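Local coordinates for Ufm1-specific protease (Caenorhabditis elegans, PDB 5EJJ), which is a thiol protease that hydrolyses the peptide bond at the C-terminal glycine of the ubiquitin-like modifier ufm-1, freeing it from target proteins, at residues Phe5-Ala8 with Gln9-Phe12; Met11-Asn14 with Tyr15-Arg19; Asn78-Asp82 with Gly83-Ile87; Gln96-Ser99 with Arg100-Glu103. One frame throughout, in Å; residues are numbered along the deposited sequence.

Contact 1: Phe5-Ala8 with Gln9-Phe12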
loop_
_atom_site.group_PDB
_atom_site.type_symbol
_atom_site.label_atom_id
_atom_site.label_comp_id
_atom_site.label_asym_id
_atom_site.label_seq_id
_atom_site.Cartn_x
_atom_site.Cartn_y
_atom_site.Cartn_z
ATOM N N PHE A 5 15.875 14.448 -11.216
ATOM C CA PHE A 5 15.808 13.017 -11.362
ATOM C C PHE A 5 14.364 12.594 -11.377
ATOM O O PHE A 5 13.527 13.180 -10.694
ATOM C CB PHE A 5 16.561 12.356 -10.224
ATOM C CG PHE A 5 18.013 12.712 -10.204
ATOM C CD1 PHE A 5 18.438 13.934 -9.679
ATOM C CD2 PHE A 5 18.964 11.839 -10.740
ATOM C CE1 PHE A 5 19.787 14.280 -9.682
ATOM C CE2 PHE A 5 20.306 12.170 -10.738
ATOM C CZ PHE A 5 20.721 13.396 -10.209
ATOM N N ILE A 6 14.070 11.583 -12.179
ATOM C CA ILE A 6 12.713 11.103 -12.315
ATOM C C ILE A 6 12.705 9.598 -12.581
ATOM O O ILE A 6 13.673 9.031 -13.115
ATOM C CB ILE A 6 12.014 11.865 -13.438
ATOM C CG1 ILE A 6 10.522 11.569 -13.460
ATOM C CG2 ILE A 6 12.683 11.588 -14.762
ATOM C CD1 ILE A 6 9.777 12.377 -14.510
ATOM N N ASP A 7 11.630 8.934 -12.166
ATOM C CA ASP A 7 11.436 7.552 -12.557
ATOM C C ASP A 7 10.478 7.532 -13.738
ATOM O O ASP A 7 9.250 7.497 -13.551
ATOM C CB ASP A 7 10.901 6.746 -11.389
ATOM C CG ASP A 7 10.828 5.251 -11.675
ATOM O OD1 ASP A 7 10.606 4.855 -12.841
ATOM O OD2 ASP A 7 10.972 4.465 -10.704
ATOM N N ALA A 8 11.044 7.566 -14.950
ATOM C CA ALA A 8 10.248 7.577 -16.174
ATOM C C ALA A 8 9.318 6.364 -16.358
ATOM O O ALA A 8 8.205 6.529 -16.836
ATOM C CB ALA A 8 11.124 7.754 -17.356
ATOM N N GLN A 9 9.755 5.162 -15.983
ATOM C CA GLN A 9 8.876 3.991 -16.092
ATOM C C GLN A 9 7.611 4.255 -15.318
ATOM O O GLN A 9 6.497 4.081 -15.838
ATOM C CB GLN A 9 9.508 2.708 -15.535
ATOM C CG GLN A 9 10.834 2.252 -16.158
ATOM C CD GLN A 9 10.729 1.878 -17.638
ATOM O OE1 GLN A 9 9.664 2.037 -18.269
ATOM N NE2 GLN A 9 11.843 1.385 -18.205
ATOM N N ALA A 10 7.802 4.689 -14.069
ATOM C CA ALA A 10 6.707 4.944 -13.136
ATOM C C ALA A 10 5.725 5.924 -13.773
ATOM O O ALA A 10 4.518 5.668 -13.811
ATOM C CB ALA A 10 7.251 5.465 -11.859
ATOM N N MET A 11 6.266 7.019 -14.317
ATOM C CA MET A 11 5.491 8.011 -15.069
ATOM C C MET A 11 4.664 7.398 -16.185
ATOM O O MET A 11 3.462 7.610 -16.217
ATOM C CB MET A 11 6.401 9.075 -15.662
ATOM C CG MET A 11 5.662 10.087 -16.534
ATOM S SD MET A 11 6.731 11.382 -17.242
ATOM C CE MET A 11 7.849 10.419 -18.256
ATOM N N PHE A 12 5.309 6.652 -17.093
ATOM C CA PHE A 12 4.636 5.978 -18.210
ATOM C C PHE A 12 3.488 5.122 -17.719
ATOM O O PHE A 12 2.383 5.145 -18.272
ATOM C CB PHE A 12 5.604 5.071 -18.969
ATOM C CG PHE A 12 6.710 5.804 -19.656
ATOM C CD1 PHE A 12 6.493 7.076 -20.184
ATOM C CD2 PHE A 12 7.968 5.243 -19.756
ATOM C CE1 PHE A 12 7.514 7.779 -20.802
ATOM C CE2 PHE A 12 8.993 5.936 -20.371
ATOM C CZ PHE A 12 8.762 7.211 -20.898
HETATM O O HOH W 1 12.363 4.780 -15.038
#

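Contact 2: Met11-Asn14 with Tyr15-Arg19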
loop_
_atom_site.group_PDB
_atom_site.type_symbol
_atom_site.label_atom_id
_atom_site.label_comp_id
_atom_site.label_asym_id
_atom_site.label_seq_id
_atom_site.Cartn_x
_atom_site.Cartn_y
_atom_site.Cartn_z
ATOM N N MET A 11 6.266 7.019 -14.317
ATOM C CA MET A 11 5.491 8.011 -15.069
ATOM C C MET A 11 4.664 7.398 -16.185
ATOM O O MET A 11 3.462 7.610 -16.217
ATOM C CB MET A 11 6.401 9.075 -15.662
ATOM C CG MET A 11 5.662 10.087 -16.534
ATOM S SD MET A 11 6.731 11.382 -17.242
ATOM C CE MET A 11 7.849 10.419 -18.256
ATOM N N PHE A 12 5.309 6.652 -17.093
ATOM C CA PHE A 12 4.636 5.978 -18.210
ATOM C C PHE A 12 3.488 5.122 -17.719
ATOM O O PHE A 12 2.383 5.145 -18.272
ATOM C CB PHE A 12 5.604 5.071 -18.969
ATOM C CG PHE A 12 6.710 5.804 -19.656
ATOM C CD1 PHE A 12 6.493 7.076 -20.184
ATOM C CD2 PHE A 12 7.968 5.243 -19.756
ATOM C CE1 PHE A 12 7.514 7.779 -20.802
ATOM C CE2 PHE A 12 8.993 5.936 -20.371
ATOM C CZ PHE A 12 8.762 7.211 -20.898
ATOM N N GLN A 13 3.757 4.352 -16.675
ATOM C CA GLN A 13 2.730 3.519 -16.088
ATOM C C GLN A 13 1.560 4.340 -15.557
ATOM O O GLN A 13 0.432 3.868 -15.520
ATOM C CB GLN A 13 3.314 2.705 -14.952
ATOM C CG GLN A 13 2.307 1.797 -14.327
ATOM C CD GLN A 13 1.830 0.779 -15.307
ATOM O OE1 GLN A 13 2.612 0.288 -16.126
ATOM N NE2 GLN A 13 0.545 0.456 -15.252
ATOM N N ASN A 14 1.813 5.563 -15.115
ATOM C CA ASN A 14 0.712 6.364 -14.622
ATOM C C ASN A 14 -0.181 6.785 -15.768
ATOM O O ASN A 14 -1.400 6.670 -15.674
ATOM C CB ASN A 14 1.211 7.571 -13.852
ATOM C CG ASN A 14 1.396 7.292 -12.370
ATOM O OD1 ASN A 14 1.132 6.191 -11.872
ATOM N ND2 ASN A 14 1.865 8.306 -11.653
ATOM N N TYR A 15 0.432 7.255 -16.855
ATOM C CA TYR A 15 -0.293 7.579 -18.086
ATOM C C TYR A 15 -1.077 6.376 -18.562
ATOM O O TYR A 15 -2.228 6.490 -18.999
ATOM C CB TYR A 15 0.659 7.974 -19.194
ATOM C CG TYR A 15 -0.053 8.371 -20.467
ATOM C CD1 TYR A 15 -0.390 7.424 -21.418
ATOM C CD2 TYR A 15 -0.372 9.707 -20.722
ATOM C CE1 TYR A 15 -1.038 7.781 -22.590
ATOM C CE2 TYR A 15 -1.018 10.082 -21.891
ATOM C CZ TYR A 15 -1.357 9.109 -22.829
ATOM O OH TYR A 15 -2.008 9.463 -24.006
ATOM N N ALA A 16 -0.418 5.225 -18.500
ATOM C CA ALA A 16 -1.054 3.966 -18.798
ATOM C C ALA A 16 -2.350 3.851 -18.017
ATOM O O ALA A 16 -3.399 3.610 -18.613
ATOM C CB ALA A 16 -0.114 2.802 -18.478
ATOM N N ASN A 17 -2.287 4.047 -16.700
ATOM C CA ASN A 17 -3.457 3.814 -15.848
ATOM C C ASN A 17 -4.621 4.788 -16.096
ATOM O O ASN A 17 -5.780 4.398 -16.043
ATOM C CB ASN A 17 -3.087 3.848 -14.367
ATOM C CG ASN A 17 -2.118 2.782 -13.993
ATOM O OD1 ASN A 17 -1.551 2.146 -14.865
ATOM N ND2 ASN A 17 -1.911 2.570 -12.689
ATOM N N LEU A 18 -4.304 6.055 -16.342
ATOM C CA LEU A 18 -5.337 7.039 -16.598
ATOM C C LEU A 18 -6.042 6.644 -17.868
ATOM O O LEU A 18 -7.277 6.605 -17.932
ATOM C CB LEU A 18 -4.732 8.421 -16.807
ATOM C CG LEU A 18 -5.769 9.513 -17.049
ATOM C CD1 LEU A 18 -6.709 9.576 -15.867
ATOM C CD2 LEU A 18 -5.073 10.834 -17.259
ATOM N N ARG A 19 -5.229 6.366 -18.884
ATOM C CA ARG A 19 -5.711 5.961 -20.195
ATOM C C ARG A 19 -6.718 4.823 -20.043
ATOM O O ARG A 19 -7.840 4.920 -20.548
ATOM C CB ARG A 19 -4.544 5.521 -21.060
ATOM C CG ARG A 19 -4.746 5.783 -22.521
ATOM C CD ARG A 19 -4.524 7.229 -22.825
ATOM N NE ARG A 19 -4.932 7.505 -24.195
ATOM C CZ ARG A 19 -6.194 7.723 -24.558
ATOM N NH1 ARG A 19 -7.169 7.693 -23.647
ATOM N NH2 ARG A 19 -6.484 7.978 -25.829
#

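Contact 3: Asn78-Asp82 with Gly83-Ile87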
loop_
_atom_site.group_PDB
_atom_site.type_symbol
_atom_site.label_atom_id
_atom_site.label_comp_id
_atom_site.label_asym_id
_atom_site.label_seq_id
_atom_site.Cartn_x
_atom_site.Cartn_y
_atom_site.Cartn_z
ATOM N N ASN A 78 4.671 20.994 -14.047
ATOM C CA ASN A 78 3.545 20.408 -14.781
ATOM C C ASN A 78 4.021 19.819 -16.102
ATOM O O ASN A 78 5.215 19.799 -16.405
ATOM C CB ASN A 78 2.451 21.438 -15.072
ATOM C CG ASN A 78 3.006 22.762 -15.664
ATOM O OD1 ASN A 78 4.114 22.818 -16.226
ATOM N ND2 ASN A 78 2.227 23.837 -15.514
ATOM N N LEU A 79 3.085 19.349 -16.907
ATOM C CA LEU A 79 3.495 18.662 -18.109
ATOM C C LEU A 79 2.618 19.035 -19.283
ATOM O O LEU A 79 1.437 19.333 -19.114
ATOM C CB LEU A 79 3.535 17.140 -17.881
ATOM C CG LEU A 79 2.206 16.418 -17.629
ATOM C CD1 LEU A 79 1.608 15.887 -18.916
ATOM C CD2 LEU A 79 2.386 15.296 -16.631
ATOM N N ASN A 80 3.228 19.022 -20.466
ATOM C CA ASN A 80 2.545 19.300 -21.717
ATOM C C ASN A 80 2.703 18.150 -22.693
ATOM O O ASN A 80 3.817 17.837 -23.105
ATOM C CB ASN A 80 3.126 20.549 -22.355
ATOM C CG ASN A 80 2.190 21.156 -23.353
ATOM O OD1 ASN A 80 1.165 20.555 -23.693
ATOM N ND2 ASN A 80 2.522 22.361 -23.831
ATOM N N ILE A 81 1.596 17.525 -23.069
ATOM C CA ILE A 81 1.646 16.414 -24.013
ATOM C C ILE A 81 1.304 16.823 -25.451
ATOM O O ILE A 81 0.193 17.294 -25.728
ATOM C CB ILE A 81 0.687 15.304 -23.609
ATOM C CG1 ILE A 81 1.038 14.757 -22.233
ATOM C CG2 ILE A 81 0.724 14.185 -24.629
ATOM C CD1 ILE A 81 0.161 13.572 -21.854
ATOM N N ASP A 82 2.262 16.624 -26.356
ATOM C CA ASP A 82 2.090 16.917 -27.778
ATOM C C ASP A 82 1.858 18.401 -28.025
ATOM O O ASP A 82 1.249 18.781 -29.015
ATOM C CB ASP A 82 0.947 16.089 -28.374
ATOM C CG ASP A 82 1.312 14.624 -28.550
ATOM O OD1 ASP A 82 2.439 14.347 -29.034
ATOM O OD2 ASP A 82 0.470 13.751 -28.220
ATOM N N GLY A 83 2.331 19.238 -27.112
ATOM C CA GLY A 83 2.164 20.671 -27.238
ATOM C C GLY A 83 0.720 21.159 -27.224
ATOM O O GLY A 83 0.461 22.357 -27.361
ATOM N N GLN A 84 -0.231 20.250 -27.049
ATOM C CA GLN A 84 -1.628 20.652 -27.118
ATOM C C GLN A 84 -2.455 20.187 -25.914
ATOM O O GLN A 84 -3.506 19.547 -26.056
ATOM C CB GLN A 84 -2.263 20.213 -28.451
ATOM C CG GLN A 84 -1.970 18.773 -28.853
ATOM C CD GLN A 84 -2.941 18.241 -29.900
ATOM O OE1 GLN A 84 -4.160 18.260 -29.701
ATOM N NE2 GLN A 84 -2.402 17.761 -31.023
ATOM N N SER A 85 -1.982 20.519 -24.719
ATOM C CA SER A 85 -2.739 20.197 -23.510
ATOM C C SER A 85 -2.873 21.450 -22.663
ATOM O O SER A 85 -2.080 22.383 -22.810
ATOM C CB SER A 85 -2.098 19.033 -22.723
ATOM O OG SER A 85 -0.743 19.261 -22.374
ATOM N N GLN A 86 -3.870 21.492 -21.786
ATOM C CA GLN A 86 -4.067 22.700 -20.996
ATOM C C GLN A 86 -3.025 22.834 -19.894
ATOM O O GLN A 86 -2.676 21.857 -19.241
ATOM C CB GLN A 86 -5.494 22.781 -20.477
ATOM C CG GLN A 86 -6.491 22.868 -21.626
ATOM C CD GLN A 86 -7.807 23.511 -21.234
ATOM O OE1 GLN A 86 -7.903 24.174 -20.196
ATOM N NE2 GLN A 86 -8.836 23.318 -22.068
ATOM N N ILE A 87 -2.492 24.036 -19.720
ATOM C CA ILE A 87 -1.428 24.248 -18.748
ATOM C C ILE A 87 -1.869 25.173 -17.631
ATOM O O ILE A 87 -2.380 26.261 -17.883
ATOM C CB ILE A 87 -0.171 24.855 -19.392
ATOM C CG1 ILE A 87 0.311 24.003 -20.573
ATOM C CG2 ILE A 87 0.922 25.071 -18.347
ATOM C CD1 ILE A 87 0.471 22.544 -20.269
HETATM O O HOH W 2 4.647 19.214 -25.368
HETATM O O HOH W 3 -0.587 23.110 -24.733
#

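Contact 4: Gln96-Ser99 with Arg100-Glu103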
loop_
_atom_site.group_PDB
_atom_site.type_symbol
_atom_site.label_atom_id
_atom_site.label_comp_id
_atom_site.label_asym_id
_atom_site.label_seq_id
_atom_site.Cartn_x
_atom_site.Cartn_y
_atom_site.Cartn_z
ATOM N N GLN A 96 8.080 18.050 -21.321
ATOM C CA GLN A 96 7.574 17.979 -22.682
ATOM C C GLN A 96 7.366 16.527 -23.054
ATOM O O GLN A 96 8.261 15.702 -22.898
ATOM C CB GLN A 96 8.524 18.678 -23.640
ATOM C CG GLN A 96 8.693 20.156 -23.317
ATOM C CD GLN A 96 7.373 20.904 -23.342
ATOM O OE1 GLN A 96 6.459 20.564 -24.102
ATOM N NE2 GLN A 96 7.263 21.930 -22.503
ATOM N N LEU A 97 6.167 16.208 -23.507
ATOM C CA LEU A 97 5.803 14.818 -23.725
ATOM C C LEU A 97 5.082 14.634 -25.048
ATOM O O LEU A 97 4.477 15.574 -25.567
ATOM C CB LEU A 97 4.889 14.331 -22.604
ATOM C CG LEU A 97 5.395 14.299 -21.169
ATOM C CD1 LEU A 97 4.349 13.618 -20.292
ATOM C CD2 LEU A 97 6.732 13.594 -21.082
ATOM N N THR A 98 5.143 13.421 -25.584
ATOM C CA THR A 98 4.418 13.079 -26.796
ATOM C C THR A 98 3.635 11.808 -26.517
ATOM O O THR A 98 3.991 11.046 -25.607
ATOM C CB THR A 98 5.371 12.801 -27.955
ATOM O OG1 THR A 98 5.905 11.476 -27.824
ATOM C CG2 THR A 98 6.513 13.812 -27.967
ATOM N N SER A 99 2.580 11.568 -27.295
ATOM C CA SER A 99 1.766 10.369 -27.101
ATOM C C SER A 99 2.501 9.139 -27.621
ATOM O O SER A 99 2.238 8.008 -27.187
ATOM C CB SER A 99 0.412 10.517 -27.785
ATOM O OG SER A 99 -0.446 11.385 -27.055
ATOM N N ARG A 100 3.422 9.375 -28.560
ATOM C CA ARG A 100 4.288 8.331 -29.089
ATOM C C ARG A 100 5.096 7.819 -27.910
ATOM O O ARG A 100 5.007 6.646 -27.534
ATOM C CB ARG A 100 5.235 8.908 -30.162
ATOM C CG ARG A 100 5.636 7.943 -31.293
ATOM C CD ARG A 100 7.155 7.931 -31.568
ATOM N NE ARG A 100 7.725 9.264 -31.824
ATOM C CZ ARG A 100 9.003 9.509 -32.160
ATOM N NH1 ARG A 100 9.874 8.511 -32.304
ATOM N NH2 ARG A 100 9.421 10.762 -32.363
ATOM N N MET A 101 5.861 8.741 -27.329
ATOM C CA MET A 101 6.758 8.481 -26.212
ATOM C C MET A 101 6.061 7.728 -25.094
ATOM O O MET A 101 6.562 6.717 -24.589
ATOM C CB MET A 101 7.268 9.819 -25.693
ATOM C CG MET A 101 8.027 9.775 -24.395
ATOM S SD MET A 101 7.928 11.394 -23.616
ATOM C CE MET A 101 8.634 12.449 -24.878
ATOM N N LEU A 102 4.886 8.229 -24.729
ATOM C CA LEU A 102 4.109 7.664 -23.641
ATOM C C LEU A 102 3.654 6.233 -23.911
ATOM O O LEU A 102 3.846 5.340 -23.082
ATOM C CB LEU A 102 2.899 8.555 -23.349
ATOM C CG LEU A 102 2.991 9.532 -22.168
ATOM C CD1 LEU A 102 4.400 9.584 -21.582
ATOM C CD2 LEU A 102 2.525 10.925 -22.562
ATOM N N GLU A 103 3.041 6.009 -25.066
ATOM C CA GLU A 103 2.463 4.706 -25.337
ATOM C C GLU A 103 3.549 3.664 -25.639
ATOM O O GLU A 103 3.436 2.509 -25.240
ATOM C CB GLU A 103 1.369 4.823 -26.402
ATOM C CG GLU A 103 0.167 5.643 -25.870
ATOM C CD GLU A 103 -0.960 5.898 -26.889
ATOM O OE1 GLU A 103 -0.871 5.393 -28.036
ATOM O OE2 GLU A 103 -1.941 6.609 -26.530
#

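Contact 1: Phe5-Ala8 with Gln9-Phe12
Asp-7 lays its carboxylate over the opening turn of helix 8-19, with CG 3.6 Å from Ala-10 CB and OD1 facing the first backbone N-H groups. Asp-7 is the N-cap: Ala-10 N donates to Asp-7 OD1 at 3.1 Å in a straight bond that meets the oxygen from above the carboxylate plane. The torsion chi1 of -173° swings CG back beside the carbonyl carbon, which brings OD1 to this turn. A water extends the cap, donating to Asp-7 OD1 and accepting from Gln-9 N at 2.8 Å. A short acidic side chain suits the place, since its negative charge would also be favoured by the positive end of the helix dipole. With a leucine here, Ala-10 N and the water would probably be left without their acceptor and the first turn would be likely to fray. Ile-6 and Met-11 stand just outside and inside the cap and form a hydrophobic staple, Ile-6 CD1 reaching Met-11 SD at 4.2 Å. Further on, Ala-8 O accepts from Phe-12 N at 2.9 Å and lies over one face of the Phe-12 ring, offset toward its rim. The small Ala-8 lets the ring come near, its CB 4.1 Å from Phe-12 CE2. Asn-119 OD1 accepts from Ala-8 N, and His-121 ND1 and Val-122 N make weak bonds to Asp-7 OD2. Ile-6 and Met-11 pack between strand 45-53 and Phe-110 of helix 107-113, whereas Phe-12 turns to helix 99-104.

Contact 2: Met11-Asn14 with Tyr15-Arg19
Successive turns of the alpha-helix 8-19 meet here, with Gln-13 and Asn-17 one turn apart, in the i to i+4 relation, on the same flank. Backbone bonds carry the turn: Tyr-15 N to Met-11 O at 3.1 Å, Ala-16 N to Phe-12 O at 2.8 Å and Leu-18 N to Asn-14 O at 3.0 Å. The bond from Asn-17 N to Gln-13 O is more bent, at 148°, and its donor also lies off the carbonyl plane. Above it the two side chains cross obliquely. Gln-13 leaves the helix with CG anti to the backbone N and then bends at chi2 (64°), which carries its amide forward along the axis toward Asn-17. There Gln-13 NE2 gives Asn-17 OD1 a weak, bent bond of 2.7 Å, the two amide planes standing 70° apart. The other ends of these amides work outward: Gln-13 OE1 accepts from Arg-105, and Asn-17 ND2 makes a weak bond to the backbone oxygen of Asn-327. Were Asn-17 a valine, Gln-13 NE2 would probably lose the acceptor of this weak link, and the equally weak tie to Asn-327 O would go with it. The small Ala-16 touches Arg-105 on the same flank. The helix is amphipathic. Met-11, Tyr-15 and Leu-18 lie against Phe-51 of strand 45-53, Tyr-15 edge-to-face with its ring, and Asn-14 ND2 binds Val-49 O of the same strand; Phe-12 and Tyr-15 also pack on Leu-102 of helix 99-104.

Contact 3: Asn78-Asp82 with Gly83-Ile87
The chain reverses through a type I' beta turn from Ile-81 to Gln-84, closed by Gln-84 N donating to Ile-81 O at 3.3 Å from above the carbonyl plane. Both central residues, Asp-82 and Gly-83, have positive phi near 63°. Aspartate, like asparagine, is among the non-glycine residues that adopt this most readily; glycine tolerates it easily, and a beta carbon on Gly-83 would clash with Asp-82 O. A water bridges the turn, donating to Asn-80 O and accepting from Gly-83 N at 2.9 Å.

Asn-80 does the polar work inside the bend. Its OD1 accepts from Ser-85 OG at 2.7 Å, the donor tilted from the carbonyl plane, and takes a second, weak bond from Ser-85 N. Two donors of one residue thus hold the amide oxygen and restrain the Asn-80 side chain. Ser-85 suits this because its short hydroxyl, at chi1 56° between the backbone N and the carbonyl carbon, turns straight back toward the strand. Beyond it the Ile-87 side chain crosses those of Asn-78 and Asn-80 at about a right angle. Ile-87 CD1 rests 3.8 Å from Asn-80 CG, while Ile-87 CG2 reaches Asn-78 ND2 at 3.4 Å. The amide of Asn-78 has polar partners besides this methyl: OD1 bonds Thr-94 OG1 and ND2 bonds Leu-88 O.

Strand 74-81 belongs to the mixed sheet of the N-terminal MPN domain, between strands 33-40 and 94-97. Leu-79 and Ile-81 face Phe-51 of strand 45-53, and Ile-81 also touches Leu-102 of helix 99-104.

Contact 4: Gln96-Ser99 with Arg100-Glu103
Thr-98 is the N-cap of helix 99-104 and accepts from Met-101 N through OG1 at 2.8 Å, where strand 94-97 gives way to the helix in the MPN domain. With chi1 at 79° its hydroxyl stands between the backbone N and the carbonyl carbon and faces the first turn, while CG2 lies beside the backbone N and touches Met-101 CE at 4.0 Å. Threonine is a common N-cap because its hydroxyl is close to the backbone. The backbone carbonyl of Thr-98 serves the same turn, taking a bond from Leu-102 N whose donor is tilted 26° from the carbonyl plane. Leu-97 and Leu-102 flank the cap as a hydrophobic staple, their side chains crossing at about a right angle with CD1 of Leu-97 4.0 Å from CD2 of Leu-102.

The other branch of Leu-97 meets Met-101: Leu-97 CD2 touches Met-101 SD at 3.6 Å. Met-101 can do this because chi1 of 170° sends its chain back toward the strand, and the bend at chi3 then folds CE beside the backbone, 3.7 Å from Thr-98 N. An unbranched, flexible chain can follow the strand's end in this way. Ser-99 turns its hydroxyl to Asp-82 OD2 and thereby joins the helix start to the beta turn that follows strand 74-81. Leu-97 continues the core onto Leu-79 and Phe-110, and Leu-102 onto Phe-12 and Tyr-15 of helix 8-19. On the exposed flank Glu-103 N donates to Ser-99 O at 3.0 Å, and the Glu-103 chain runs on alongside that carbonyl oxygen, its CG 3.4 Å away.

From the N terminus, contact 1 turns strand 4-6 into helix 8-19, and contact 2 overlaps it in sequence, sharing Met-11 and Phe-12 as the helix continues. Contacts 3 and 4 follow in series, the first closing the bend after strand 74-81, the second passing from strand 94-97 into helix 99-104. None nests within or crosses another. Phe-12 CD1, 3.6 Å from Leu-102 CD1, joins contacts 1 and 2 to contact 4. Contacts 3 and 4 sit on adjacent strands of one sheet, joined by a probable bond from Asp-82 N to Leu-97 O. Tyr-15 and Ile-81 also meet, so that both helices and the sheet come together.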